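PDB 5BN1: acetylxylan esterase from Geobacillus stearothermophilus, which removes acetyl groups from the xylose backbone of xylan and xylo-oligosaccharides, working as a doughnut-shaped homooctameric serine esterase of the GDSL/SGNH family. Local coordinates for residues Asp93-Tyr98 with Ala189-His194; Thr135-Glu140 with Ala174-Val179; Arg67-Arg72 with Ile87-Asn92; Ser62-Thr65 with Ala71-Glu74; Leu9-Asp14 with Thr35-Tyr40. The protein carries 1 engineered substitution. All coordinates share one frame; numbering follows the deposited sequence. Where two conformers were deposited one is given.

In the fold
Contacts 2, 3 and 5 are buried and mainly apolar, contact 5 adding a water-bridged tyrosine hydroxyl, whereas contacts 1 and 4 lie partly open to solvent and bring in charged or polar groups. Contacts 3 and 4 share helix 66-78, and their centres are only about 5 Å apart; contacts 1 and 3 both draw on helix 91-99. Strands 84-88 and 8-13, used by contacts 3 and 5, are neighbours in the parallel sheet. Contacts 1 and 2 touch through Arg192, which bonds to Ile139 and Glu140, and both reach a second subunit. The probable charge-relay pair is in contact 1; probable transition-state stabilisers are Gly63 in contact 4 and Asn92 in contact 3.

Contact 1: residues Asp93-Tyr98 with Ala189-His194; sequences DVWRQY and AWDRVH
Trp95 on helix 91-99 and Val193, just after the type I turn from Ala189 to Arg192, have their CA atoms 9.3 Å apart, a gap bridged by side chains that point at each other. Val193 lays CG2 over the six-membered ring of Trp95, 3.7 Å from Trp95 CH2 and close to the ring normal, a CH-pi contact well suited to a branched aliphatic group and a broad indole. The opposite face of the indole carries Arg96 NH1 near its rim, and the ring also stacks with Trp190 of a neighbouring subunit. Asp191 OD2 and His194 CE1 come to the indole edge, OD2 at 3.9 Å from Trp95 CH2. A water joins Trp95 NE1, weakly, to Asp191 O.

Within the loop three N-H groups grip the carboxylate of Asp191, whose chi1 of 64° folds CG between its own backbone N and carbonyl carbon, toward these donors. OD1 receives Val193 N from above the carboxylate plane, an Asx turn, and His194 N on its syn lone pair, an Asx motif, both at 2.8 Å. OD2 receives His194 ND1 at 2.7 Å, nearly straight (169°) and in the imidazole plane. Replacing Asp191 by an alanine would probably leave ND1 without its mate and set the imidazole free to turn. His194 NE2 in turn bonds to Ser15 OG, completing what is probably the Ser-His-Asp charge relay of the SGNH esterases.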
# COMPACT_ATOMS: atom_id res chain seq x y z
N ASP A 93 -11.01 10.42 -30.41
CA ASP A 93 -11.82 10.13 -31.59
C ASP A 93 -10.95 9.73 -32.75
O ASP A 93 -11.29 8.81 -33.53
CB ASP A 93 -12.65 11.34 -31.90
CG ASP A 93 -13.42 11.87 -30.72
OD1 ASP A 93 -12.78 12.28 -29.67
OD2 ASP A 93 -14.68 11.95 -30.70
N VAL A 94 -9.83 10.41 -32.93
CA VAL A 94 -8.81 10.21 -33.89
C VAL A 94 -7.87 9.06 -33.47
O VAL A 94 -7.56 8.19 -34.25
CB VAL A 94 -8.04 11.49 -34.17
CG1 VAL A 94 -6.90 11.26 -35.07
CG2 VAL A 94 -9.01 12.55 -34.78
N TRP A 95 -7.29 9.22 -32.29
CA TRP A 95 -6.18 8.31 -31.88
C TRP A 95 -6.56 6.87 -32.00
O TRP A 95 -5.74 6.07 -32.45
CB TRP A 95 -5.75 8.65 -30.47
CG TRP A 95 -4.34 8.27 -30.09
CD1 TRP A 95 -3.35 7.82 -30.89
CD2 TRP A 95 -3.74 8.61 -28.83
NE1 TRP A 95 -2.16 7.70 -30.16
CE2 TRP A 95 -2.38 8.19 -28.90
CE3 TRP A 95 -4.25 9.10 -27.66
CZ2 TRP A 95 -1.51 8.42 -27.81
CZ3 TRP A 95 -3.41 9.25 -26.57
CH2 TRP A 95 -2.05 8.91 -26.69
N ARG A 96 -7.75 6.51 -31.56
CA ARG A 96 -8.19 5.12 -31.68
C ARG A 96 -8.08 4.51 -33.03
O ARG A 96 -7.85 3.30 -33.23
CB ARG A 96 -9.55 4.90 -31.03
CG ARG A 96 -9.69 5.18 -29.58
CD ARG A 96 -8.89 4.26 -28.65
NE ARG A 96 -7.52 4.78 -28.52
CZ ARG A 96 -7.16 5.80 -27.77
NH1 ARG A 96 -5.86 6.18 -27.75
NH2 ARG A 96 -8.04 6.55 -27.10
N GLN A 97 -8.33 5.33 -34.06
CA GLN A 97 -8.23 4.91 -35.43
C GLN A 97 -6.84 4.41 -35.84
O GLN A 97 -6.63 3.68 -36.77
CB GLN A 97 -8.69 6.00 -36.43
CG GLN A 97 -10.08 6.52 -36.15
CD GLN A 97 -10.52 7.65 -37.02
OE1 GLN A 97 -10.29 7.59 -38.29
NE2 GLN A 97 -11.16 8.64 -36.45
N TYR A 98 -5.83 5.00 -35.13
CA TYR A 98 -4.43 4.72 -35.36
C TYR A 98 -3.79 3.78 -34.33
O TYR A 98 -2.93 2.99 -34.79
CB TYR A 98 -3.66 6.10 -35.39
CG TYR A 98 -4.07 6.90 -36.63
CD1 TYR A 98 -3.55 6.58 -37.84
CD2 TYR A 98 -4.98 7.95 -36.54
CE1 TYR A 98 -3.92 7.24 -39.01
CE2 TYR A 98 -5.38 8.57 -37.69
CZ TYR A 98 -4.86 8.22 -38.87
OH TYR A 98 -5.25 8.82 -40.09
N ALA A 189 6.15 15.88 -25.46
CA ALA A 189 5.30 14.75 -25.21
C ALA A 189 5.83 13.52 -25.91
O ALA A 189 5.86 13.39 -27.15
CB ALA A 189 3.84 14.98 -25.68
N TRP A 190 6.32 12.55 -25.12
CA TRP A 190 6.77 11.32 -25.68
C TRP A 190 5.70 10.67 -26.60
O TRP A 190 6.10 10.13 -27.64
CB TRP A 190 7.17 10.30 -24.65
CG TRP A 190 8.56 10.41 -24.09
CD1 TRP A 190 9.47 11.38 -24.31
CD2 TRP A 190 9.16 9.44 -23.20
NE1 TRP A 190 10.65 11.05 -23.60
CE2 TRP A 190 10.47 9.88 -22.95
CE3 TRP A 190 8.73 8.25 -22.66
CZ2 TRP A 190 11.34 9.15 -22.13
CZ3 TRP A 190 9.62 7.51 -21.77
CH2 TRP A 190 10.89 7.97 -21.60
N ASP A 191 4.44 10.71 -26.20
CA ASP A 191 3.43 10.01 -27.01
C ASP A 191 2.72 11.02 -27.95
O ASP A 191 1.77 10.57 -28.61
CB ASP A 191 2.42 9.33 -26.07
CG ASP A 191 1.62 10.23 -25.24
OD1 ASP A 191 1.60 11.48 -25.42
OD2 ASP A 191 0.93 9.70 -24.29
N ARG A 192 3.20 12.23 -28.07
CA ARG A 192 2.61 13.24 -28.93
C ARG A 192 1.27 13.70 -28.51
O ARG A 192 0.67 14.45 -29.35
CB ARG A 192 2.77 12.90 -30.45
CG ARG A 192 4.21 12.76 -30.90
CD ARG A 192 4.35 12.38 -32.36
NE ARG A 192 4.16 10.91 -32.54
CZ ARG A 192 3.97 10.32 -33.72
NH1 ARG A 192 4.07 11.05 -34.79
NH2 ARG A 192 3.79 9.02 -33.84
N VAL A 193 0.77 13.35 -27.36
CA VAL A 193 -0.52 13.75 -26.88
C VAL A 193 -0.45 14.40 -25.52
O VAL A 193 -0.95 15.50 -25.32
CB VAL A 193 -1.48 12.60 -26.89
CG1 VAL A 193 -2.78 12.95 -26.18
CG2 VAL A 193 -1.73 12.18 -28.36
N HIS A 194 0.13 13.70 -24.51
CA HIS A 194 0.12 14.09 -23.14
C HIS A 194 1.38 14.88 -22.84
O HIS A 194 2.47 14.28 -22.77
CB HIS A 194 0.10 12.87 -22.25
CG HIS A 194 -1.15 12.07 -22.42
ND1 HIS A 194 -1.20 10.94 -23.14
CD2 HIS A 194 -2.42 12.31 -21.98
CE1 HIS A 194 -2.41 10.42 -23.06
NE2 HIS A 194 -3.18 11.27 -22.44
O HOH W 1 0.96 8.67 -30.73

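Contact 2: residues Thr135-Glu140 with Ala174-Val179; sequences TPFYIE and AAFNEV
Phe176 is the residue through which helix 172-180 meets the loop at Phe137 and Ile139. Two positions before it, Ala174 belongs to the helix backbone: its O receives Glu178 N. Phe176 follows Ala175, with CG anti to its carbonyl carbon (chi1 -78°), a torsion that sends the ring toward the loop. The CE2 atom of Phe176 sits over the centre of the Phe137 ring, 3.5 Å from Phe137 CD1, and the two planes are inclined by 39°. Over one face of Phe176 lies the side chain of Ile139: CG1 sits 4.0 Å from the ring centroid, almost on the normal, in a CH-pi contact. The CG1-CD1 arm of Ile139 is extended (chi2 173°) and carries CD1 on to 3.7 Å from Phe176 CE1. Phenylalanine suits the helix here because one flat apolar ring offers a face to Ile139 and its CE2 corner to Phe137. In the backbone opposite, Ile139 is the centre of an inverse gamma turn. Further on, Val179 reaches Ala47 of a neighbouring subunit. The loop follows strand 130-134, and Thr135 still pairs with Val170 of the edge strand 168-170; helix 197-211 also packs on the aromatic pair, through Ile202 on Phe176 and Leu203 on Phe137, and its Ile202 touches Ala175 and Val179 as well.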
# COMPACT_ATOMS: atom_id res chain seq x y z
N THR A 135 -9.78 23.24 -30.36
CA THR A 135 -9.47 22.13 -31.30
C THR A 135 -8.76 21.01 -30.52
O THR A 135 -8.07 21.33 -29.52
CB THR A 135 -8.57 22.47 -32.49
OG1 THR A 135 -7.27 22.97 -32.07
CG2 THR A 135 -9.20 23.64 -33.30
N PRO A 136 -8.96 19.78 -30.89
CA PRO A 136 -7.93 18.77 -30.54
C PRO A 136 -6.61 19.19 -31.15
O PRO A 136 -6.41 20.13 -31.96
CB PRO A 136 -8.56 17.51 -31.07
CG PRO A 136 -9.17 17.94 -32.43
CD PRO A 136 -9.82 19.21 -32.00
N PHE A 137 -5.55 18.40 -30.86
CA PHE A 137 -4.25 18.65 -31.36
C PHE A 137 -3.45 17.32 -31.37
O PHE A 137 -3.85 16.36 -30.71
CB PHE A 137 -3.46 19.69 -30.46
CG PHE A 137 -3.26 19.28 -29.03
CD1 PHE A 137 -2.18 18.45 -28.76
CD2 PHE A 137 -4.12 19.63 -28.03
CE1 PHE A 137 -2.02 17.98 -27.45
CE2 PHE A 137 -3.99 19.18 -26.76
CZ PHE A 137 -2.96 18.33 -26.47
N TYR A 138 -2.34 17.40 -32.08
CA TYR A 138 -1.37 16.27 -32.11
C TYR A 138 -0.04 16.90 -32.18
O TYR A 138 0.22 17.75 -33.05
CB TYR A 138 -1.65 15.32 -33.24
CG TYR A 138 -0.88 14.01 -33.21
CD1 TYR A 138 -0.94 13.21 -32.10
CD2 TYR A 138 -0.22 13.56 -34.32
CE1 TYR A 138 -0.31 11.99 -32.06
CE2 TYR A 138 0.43 12.32 -34.28
CZ TYR A 138 0.35 11.55 -33.17
OH TYR A 138 0.97 10.30 -33.21
N ILE A 139 0.85 16.53 -31.22
CA ILE A 139 2.10 17.25 -31.14
C ILE A 139 3.09 16.61 -32.09
O ILE A 139 3.89 15.70 -31.80
CB ILE A 139 2.60 17.26 -29.66
CG1 ILE A 139 1.56 17.84 -28.77
CG2 ILE A 139 3.97 18.02 -29.59
CD1 ILE A 139 1.86 17.76 -27.26
N GLU A 140 3.03 17.05 -33.37
CA GLU A 140 3.72 16.44 -34.49
C GLU A 140 3.79 17.52 -35.57
O GLU A 140 2.71 18.03 -35.93
CB GLU A 140 2.90 15.19 -35.03
CG GLU A 140 3.43 14.68 -36.33
CD GLU A 140 4.89 14.38 -36.31
OE1 GLU A 140 5.34 13.52 -35.46
OE2 GLU A 140 5.68 15.01 -37.10
N ALA A 174 -2.34 25.20 -33.82
CA ALA A 174 -1.49 26.28 -34.22
C ALA A 174 -0.58 26.72 -33.06
O ALA A 174 0.57 27.03 -33.38
CB ALA A 174 -2.35 27.48 -34.58
N ALA A 175 -1.08 26.60 -31.85
CA ALA A 175 -0.26 26.99 -30.65
C ALA A 175 0.94 26.03 -30.55
O ALA A 175 2.10 26.44 -30.39
CB ALA A 175 -1.10 26.99 -29.44
N PHE A 176 0.68 24.73 -30.74
CA PHE A 176 1.82 23.77 -30.73
C PHE A 176 2.73 23.92 -31.93
O PHE A 176 3.91 23.76 -31.88
CB PHE A 176 1.35 22.36 -30.59
CG PHE A 176 0.97 21.97 -29.18
CD1 PHE A 176 2.01 21.79 -28.23
CD2 PHE A 176 -0.31 21.76 -28.81
CE1 PHE A 176 1.66 21.46 -26.97
CE2 PHE A 176 -0.66 21.41 -27.55
CZ PHE A 176 0.37 21.34 -26.58
N ASN A 177 2.14 24.17 -33.11
CA ASN A 177 2.92 24.25 -34.29
C ASN A 177 4.03 25.32 -34.17
O ASN A 177 5.13 25.08 -34.71
CB ASN A 177 2.03 24.62 -35.48
CG ASN A 177 1.12 23.48 -35.93
OD1 ASN A 177 1.29 22.36 -35.51
ND2 ASN A 177 0.11 23.82 -36.74
N GLU A 178 3.69 26.42 -33.51
CA GLU A 178 4.74 27.50 -33.35
C GLU A 178 5.94 26.98 -32.55
O GLU A 178 7.09 27.13 -32.95
CB GLU A 178 4.10 28.64 -32.70
CG GLU A 178 5.12 29.77 -32.39
CD GLU A 178 5.73 30.47 -33.63
OE1 GLU A 178 5.19 30.42 -34.82
OE2 GLU A 178 6.83 31.07 -33.34
N VAL A 179 5.65 26.22 -31.51
CA VAL A 179 6.78 25.69 -30.70
C VAL A 179 7.57 24.59 -31.43
O VAL A 179 8.75 24.37 -31.22
CB VAL A 179 6.24 25.25 -29.33
CG1 VAL A 179 7.33 24.63 -28.48
CG2 VAL A 179 5.63 26.45 -28.59

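Contact 3: residues Arg67-Arg72 with Ile87-Asn92; sequences RDLKAR and IMIGIN
Leu69 and Ile89 reach toward each other tip to tip, and their apolar contact carries most of the interface. The CD1 methyl of Leu69 lies 3.7 Å from Ile89 CG1, while Leu69 CG is 3.9 Å from Ile89 CD1. Ile89 offers this branch because CG1 stands opposite the backbone N (chi1 -158°). More loosely, Leu69 CD1 comes to 4.2 Å from Ile87 CG2. A forked leucine suits the buried side of a helix that covers branched residues, and Ile12 of the adjoining strand also packs on it. The pairing belongs to the three-layer α/β/α fold of the SGNH hydrolases: helix 66-78 connects strand 55-58 to strand 84-88 in a beta-alpha-beta crossover passing over strand 8-13.

The backbone turns sharply at Gly90, the N-cap of helix 91-99: with phi at 133°, a CB would collide with the carbonyl O of Ile89. Among the polar bonds, Asn92, two residues further on and a probable transition-state stabiliser, gives ND2 to Asn64 O and takes Arg96 NH2 on OD1.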
# COMPACT_ATOMS: atom_id res chain seq x y z
N ARG A 67 -18.44 10.98 -28.28
CA ARG A 67 -19.52 10.05 -28.05
C ARG A 67 -19.70 9.91 -26.52
O ARG A 67 -20.81 9.91 -25.94
CB ARG A 67 -19.21 8.75 -28.65
CG ARG A 67 -20.32 7.70 -28.45
CD ARG A 67 -19.86 6.32 -28.94
NE ARG A 67 -19.44 6.26 -30.35
CZ ARG A 67 -18.54 5.45 -30.87
NH1 ARG A 67 -17.80 4.61 -30.06
NH2 ARG A 67 -18.29 5.43 -32.14
N ASP A 68 -18.57 9.85 -25.75
CA ASP A 68 -18.69 9.83 -24.34
C ASP A 68 -19.18 11.13 -23.76
O ASP A 68 -19.91 11.12 -22.74
CB ASP A 68 -17.31 9.50 -23.72
CG ASP A 68 -16.79 8.18 -24.18
OD1 ASP A 68 -17.48 7.13 -23.97
OD2 ASP A 68 -15.64 8.08 -24.69
N LEU A 69 -18.76 12.25 -24.31
CA LEU A 69 -19.33 13.55 -23.89
C LEU A 69 -20.82 13.59 -23.99
O LEU A 69 -21.49 13.95 -23.07
CB LEU A 69 -18.74 14.70 -24.63
CG LEU A 69 -17.26 14.97 -24.54
CD1 LEU A 69 -16.88 16.34 -25.00
CD2 LEU A 69 -16.69 14.80 -23.16
N LYS A 70 -21.31 13.09 -25.12
CA LYS A 70 -22.79 13.09 -25.30
C LYS A 70 -23.46 12.31 -24.25
O LYS A 70 -24.51 12.71 -23.74
CB LYS A 70 -23.16 12.58 -26.68
CG LYS A 70 -24.71 12.46 -26.87
CD LYS A 70 -24.90 11.95 -28.27
CE LYS A 70 -26.38 11.77 -28.60
NZ LYS A 70 -26.48 10.93 -29.86
N ALA A 71 -22.90 11.15 -23.86
CA ALA A 71 -23.57 10.26 -22.94
C ALA A 71 -23.69 10.88 -21.55
O ALA A 71 -24.58 10.48 -20.77
CB ALA A 71 -22.85 8.91 -22.92
N ARG A 72 -22.82 11.81 -21.18
CA ARG A 72 -22.77 12.44 -19.87
C ARG A 72 -23.11 13.90 -19.82
O ARG A 72 -22.98 14.57 -18.82
CB ARG A 72 -21.44 12.18 -19.13
CG ARG A 72 -20.21 12.82 -19.74
CD ARG A 72 -18.98 12.17 -19.16
NE ARG A 72 -17.74 12.74 -19.69
CZ ARG A 72 -17.08 13.80 -19.19
NH1 ARG A 72 -17.58 14.53 -18.16
NH2 ARG A 72 -15.96 14.27 -19.75
N ILE A 87 -14.94 23.30 -24.43
CA ILE A 87 -14.89 21.93 -24.94
C ILE A 87 -13.57 21.74 -25.66
O ILE A 87 -13.21 22.44 -26.59
CB ILE A 87 -16.05 21.60 -25.93
CG1 ILE A 87 -17.36 22.00 -25.24
CG2 ILE A 87 -15.96 20.16 -26.38
CD1 ILE A 87 -18.50 22.07 -26.29
N MET A 88 -12.83 20.65 -25.30
CA MET A 88 -11.66 20.19 -26.07
C MET A 88 -11.75 18.68 -26.16
O MET A 88 -11.52 17.89 -25.26
CB MET A 88 -10.27 20.57 -25.48
CG MET A 88 -9.17 20.18 -26.41
SD MET A 88 -7.57 20.98 -26.13
CE MET A 88 -7.36 20.64 -24.40
N ILE A 89 -12.19 18.27 -27.39
CA ILE A 89 -12.46 16.85 -27.66
C ILE A 89 -12.12 16.54 -29.09
O ILE A 89 -12.11 17.40 -29.99
CB ILE A 89 -13.90 16.47 -27.33
CG1 ILE A 89 -14.11 14.97 -27.06
CG2 ILE A 89 -14.86 17.06 -28.44
CD1 ILE A 89 -13.56 14.54 -25.68
N GLY A 90 -11.69 15.29 -29.31
CA GLY A 90 -11.26 14.79 -30.66
C GLY A 90 -9.98 14.03 -30.68
O GLY A 90 -9.75 13.26 -31.57
N ILE A 91 -9.09 14.26 -29.68
CA ILE A 91 -7.87 13.49 -29.68
C ILE A 91 -8.11 11.99 -29.70
O ILE A 91 -7.49 11.29 -30.49
CB ILE A 91 -6.97 13.89 -28.51
CG1 ILE A 91 -6.36 15.26 -28.74
CG2 ILE A 91 -5.81 12.86 -28.33
CD1 ILE A 91 -5.63 15.89 -27.57
N ASN A 92 -9.01 11.49 -28.86
CA ASN A 92 -9.25 10.07 -28.75
C ASN A 92 -10.06 9.56 -29.96
O ASN A 92 -9.84 8.48 -30.46
CB ASN A 92 -9.88 9.71 -27.48
CG ASN A 92 -8.93 9.93 -26.33
OD1 ASN A 92 -7.81 9.38 -26.37
ND2 ASN A 92 -9.34 10.57 -25.32

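Contact 4: residues Ser62-Thr65 with Ala71-Glu74; sequences SGNT and ARWE
Asn64 and Arg72 point their side chains at each other, and their polar ends make up the whole contact. The amide of Asn64 comes to the edge of the guanidinium, near its plane, and sits astride the NE and NH2 side: Asn64 CG is 4.0 Å from both Arg72 NE and Arg72 NH2. The two flat groups are turned 55° against each other. Asparagine suits the loop as a short polar amide that just reaches the guanidinium edge. Arginine suits the helix because its chain, extended from CG to NE, spans the distance to the loop. Its charge is met by Asp76 in a salt bridge at NH1, which also bonds to Lys59 O.

The loop 62-65 is one of the SGNH active-site loops. Gly63, with a positive phi of 90°, is a probable transition-state stabiliser, as expected for the oxyanion hole.

Side-chain capping begins the helix. Thr65 occupies the N-cap, its OG1 making a weak bond to Arg67 N, while Thr65 N is taken by Asp68 OD2.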
# COMPACT_ATOMS: atom_id res chain seq x y z
N SER A 62 -10.45 11.20 -18.62
CA SER A 62 -9.51 10.51 -19.44
C SER A 62 -10.16 9.45 -20.31
O SER A 62 -11.01 8.70 -19.82
CB SER A 62 -8.49 9.81 -18.47
OG SER A 62 -7.50 9.17 -19.27
N GLY A 63 -9.73 9.38 -21.57
CA GLY A 63 -10.20 8.47 -22.57
C GLY A 63 -11.37 8.89 -23.41
O GLY A 63 -11.72 8.15 -24.32
N ASN A 64 -12.02 9.95 -22.99
CA ASN A 64 -13.30 10.28 -23.69
C ASN A 64 -13.12 10.73 -25.14
O ASN A 64 -12.18 11.38 -25.54
CB ASN A 64 -14.04 11.40 -22.94
CG ASN A 64 -14.87 11.00 -21.81
OD1 ASN A 64 -14.88 9.81 -21.29
ND2 ASN A 64 -15.70 11.90 -21.50
N THR A 65 -14.14 10.33 -25.92
CA THR A 65 -14.40 10.84 -27.26
C THR A 65 -15.65 11.72 -27.11
O THR A 65 -16.29 11.83 -26.09
CB THR A 65 -14.69 9.72 -28.19
OG1 THR A 65 -15.94 9.09 -27.77
CG2 THR A 65 -13.62 8.66 -28.26
N ALA A 71 -22.90 11.15 -23.86
CA ALA A 71 -23.57 10.26 -22.94
C ALA A 71 -23.69 10.88 -21.55
O ALA A 71 -24.58 10.48 -20.77
CB ALA A 71 -22.85 8.91 -22.92
N ARG A 72 -22.82 11.81 -21.18
CA ARG A 72 -22.77 12.44 -19.87
C ARG A 72 -23.11 13.90 -19.82
O ARG A 72 -22.98 14.57 -18.82
CB ARG A 72 -21.44 12.18 -19.13
CG ARG A 72 -20.21 12.82 -19.74
CD ARG A 72 -18.98 12.17 -19.16
NE ARG A 72 -17.74 12.74 -19.69
CZ ARG A 72 -17.08 13.80 -19.19
NH1 ARG A 72 -17.58 14.53 -18.16
NH2 ARG A 72 -15.96 14.27 -19.75
N TRP A 73 -23.58 14.43 -20.93
CA TRP A 73 -23.71 15.86 -21.13
C TRP A 73 -24.80 16.42 -20.16
O TRP A 73 -24.62 17.50 -19.60
CB TRP A 73 -24.10 16.20 -22.60
CG TRP A 73 -23.85 17.60 -22.90
CD1 TRP A 73 -24.77 18.65 -23.02
CD2 TRP A 73 -22.60 18.17 -23.21
NE1 TRP A 73 -24.12 19.78 -23.35
CE2 TRP A 73 -22.78 19.52 -23.55
CE3 TRP A 73 -21.28 17.63 -23.29
CZ2 TRP A 73 -21.77 20.34 -23.89
CZ3 TRP A 73 -20.28 18.43 -23.66
CH2 TRP A 73 -20.47 19.78 -23.94
N GLU A 74 -25.90 15.70 -20.00
CA GLU A 74 -26.94 16.26 -19.17
C GLU A 74 -26.47 16.42 -17.73
O GLU A 74 -26.70 17.48 -17.14
CB GLU A 74 -28.16 15.29 -19.18
CG GLU A 74 -29.38 15.77 -18.41
CD GLU A 74 -29.90 17.14 -18.80
OE1 GLU A 74 -30.24 17.88 -17.82
OE2 GLU A 74 -29.94 17.48 -20.03

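Contact 5: residues Leu9-Asp14 with Thr35-Tyr40; sequences LLFIGD and TGYVAY
Tyr37 OH shares a water with the strand carbonyl of Ile12: the water stands 2.9 Å from Tyr37 OH and donates to Ile12 O at 3.2 Å. Thr17 OG1 also bonds to the phenol, giving its buried oxygen a second partner. The water lies at the edge of the Phe11 ring, in its plane, so the polar link runs beside the aromatic one.

Val38 runs alongside Phe11 in the other sense and sets CG2 over one face of the ring, 3.9 Å from the centroid, as a CH-pi contact, while Val38 CG1 lies 3.6 Å from Phe11 CD2. Both methyls can touch because valine branches at CB, with CG1 placed opposite its backbone N (chi1 174°). Tyr37 CE2 comes to 4.0 Å from Phe11 CE1, the ring planes at 82°. Leu9 CD1 lies near the rim of the opposite face of Phe11. Phenylalanine suits the strand because its flat apolar ring takes Val38 on a face and meets Tyr37 and Phe207 as well. With a serine in place of Phe11, the methyls of Val38 would probably lose their aromatic platform.

The chemistry implies a greasy seam holding helix 37-48 to an interior strand of the sheet, with the tyrosine hydroxyl satisfied at its margin.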
# COMPACT_ATOMS: atom_id res chain seq x y z
N LEU A 9 -17.38 28.88 -15.18
CA LEU A 9 -16.70 28.42 -16.37
C LEU A 9 -16.44 26.96 -16.17
O LEU A 9 -15.80 26.56 -15.18
CB LEU A 9 -15.39 29.17 -16.57
CG LEU A 9 -14.33 28.57 -17.53
CD1 LEU A 9 -14.88 28.39 -18.95
CD2 LEU A 9 -13.18 29.52 -17.57
N LEU A 10 -16.95 26.10 -17.06
CA LEU A 10 -16.89 24.69 -16.94
C LEU A 10 -16.09 24.20 -18.11
O LEU A 10 -16.36 24.48 -19.27
CB LEU A 10 -18.27 24.02 -16.94
CG LEU A 10 -18.37 22.54 -16.82
CD1 LEU A 10 -19.72 22.19 -16.18
CD2 LEU A 10 -18.35 21.84 -18.16
N PHE A 11 -15.05 23.36 -17.84
CA PHE A 11 -14.19 22.75 -18.86
C PHE A 11 -14.57 21.29 -18.94
O PHE A 11 -14.77 20.57 -17.97
CB PHE A 11 -12.71 22.84 -18.45
CG PHE A 11 -12.12 24.20 -18.50
CD1 PHE A 11 -11.43 24.59 -19.59
CD2 PHE A 11 -12.14 25.03 -17.34
CE1 PHE A 11 -10.82 25.83 -19.68
CE2 PHE A 11 -11.50 26.24 -17.40
CZ PHE A 11 -10.86 26.67 -18.53
N ILE A 12 -14.65 20.84 -20.22
CA ILE A 12 -14.96 19.47 -20.48
C ILE A 12 -14.07 18.96 -21.65
O ILE A 12 -13.63 19.71 -22.52
CB ILE A 12 -16.46 19.15 -20.64
CG1 ILE A 12 -16.77 17.66 -20.49
CG2 ILE A 12 -16.97 19.79 -21.93
CD1 ILE A 12 -18.26 17.29 -20.31
N GLY A 13 -13.72 17.67 -21.58
CA GLY A 13 -12.86 17.08 -22.50
C GLY A 13 -12.37 15.73 -21.97
O GLY A 13 -13.03 15.05 -21.21
N ASP A 14 -11.17 15.37 -22.48
CA ASP A 14 -10.50 14.07 -22.20
C ASP A 14 -9.38 14.21 -21.14
O ASP A 14 -9.44 15.10 -20.36
CB ASP A 14 -10.07 13.50 -23.54
CG ASP A 14 -9.17 14.39 -24.28
OD1 ASP A 14 -8.42 15.18 -23.67
OD2 ASP A 14 -9.23 14.42 -25.52
N THR A 35 -3.94 18.94 -12.57
CA THR A 35 -2.60 19.51 -12.67
C THR A 35 -2.13 19.95 -14.02
O THR A 35 -0.93 19.92 -14.33
CB THR A 35 -1.55 18.49 -12.11
OG1 THR A 35 -1.69 17.25 -12.80
CG2 THR A 35 -1.86 18.28 -10.62
N GLY A 36 -3.03 20.42 -14.88
CA GLY A 36 -2.69 20.80 -16.24
C GLY A 36 -3.33 22.15 -16.54
O GLY A 36 -3.45 23.09 -15.74
N TYR A 37 -3.69 22.27 -17.82
CA TYR A 37 -3.96 23.62 -18.36
C TYR A 37 -5.17 24.27 -17.65
O TYR A 37 -5.14 25.48 -17.53
CB TYR A 37 -4.18 23.68 -19.90
CG TYR A 37 -5.50 23.19 -20.44
CD1 TYR A 37 -5.80 21.84 -20.66
CD2 TYR A 37 -6.56 24.10 -20.60
CE1 TYR A 37 -7.05 21.39 -21.08
CE2 TYR A 37 -7.79 23.63 -21.02
CZ TYR A 37 -8.05 22.33 -21.24
OH TYR A 37 -9.33 21.85 -21.63
N VAL A 38 -6.17 23.51 -17.23
CA VAL A 38 -7.29 24.11 -16.51
C VAL A 38 -6.81 24.83 -15.22
O VAL A 38 -7.07 25.96 -15.01
CB VAL A 38 -8.36 23.09 -16.23
CG1 VAL A 38 -9.49 23.67 -15.35
CG2 VAL A 38 -8.97 22.57 -17.55
N ALA A 39 -6.00 24.10 -14.48
CA ALA A 39 -5.49 24.70 -13.28
C ALA A 39 -4.64 25.89 -13.59
O ALA A 39 -4.64 26.86 -12.79
CB ALA A 39 -4.71 23.67 -12.47
N TYR A 40 -3.81 25.82 -14.61
CA TYR A 40 -2.94 26.91 -14.96
C TYR A 40 -3.71 28.17 -15.37
O TYR A 40 -3.36 29.29 -15.05
CB TYR A 40 -1.91 26.54 -16.01
CG TYR A 40 -0.97 25.41 -15.69
CD1 TYR A 40 -0.84 24.98 -14.42
CD2 TYR A 40 -0.21 24.90 -16.64
CE1 TYR A 40 0.01 23.88 -14.14
CE2 TYR A 40 0.63 23.79 -16.42
CZ TYR A 40 0.74 23.33 -15.18
OH TYR A 40 1.63 22.26 -14.87
O HOH W 2 -12.00 22.50 -22.45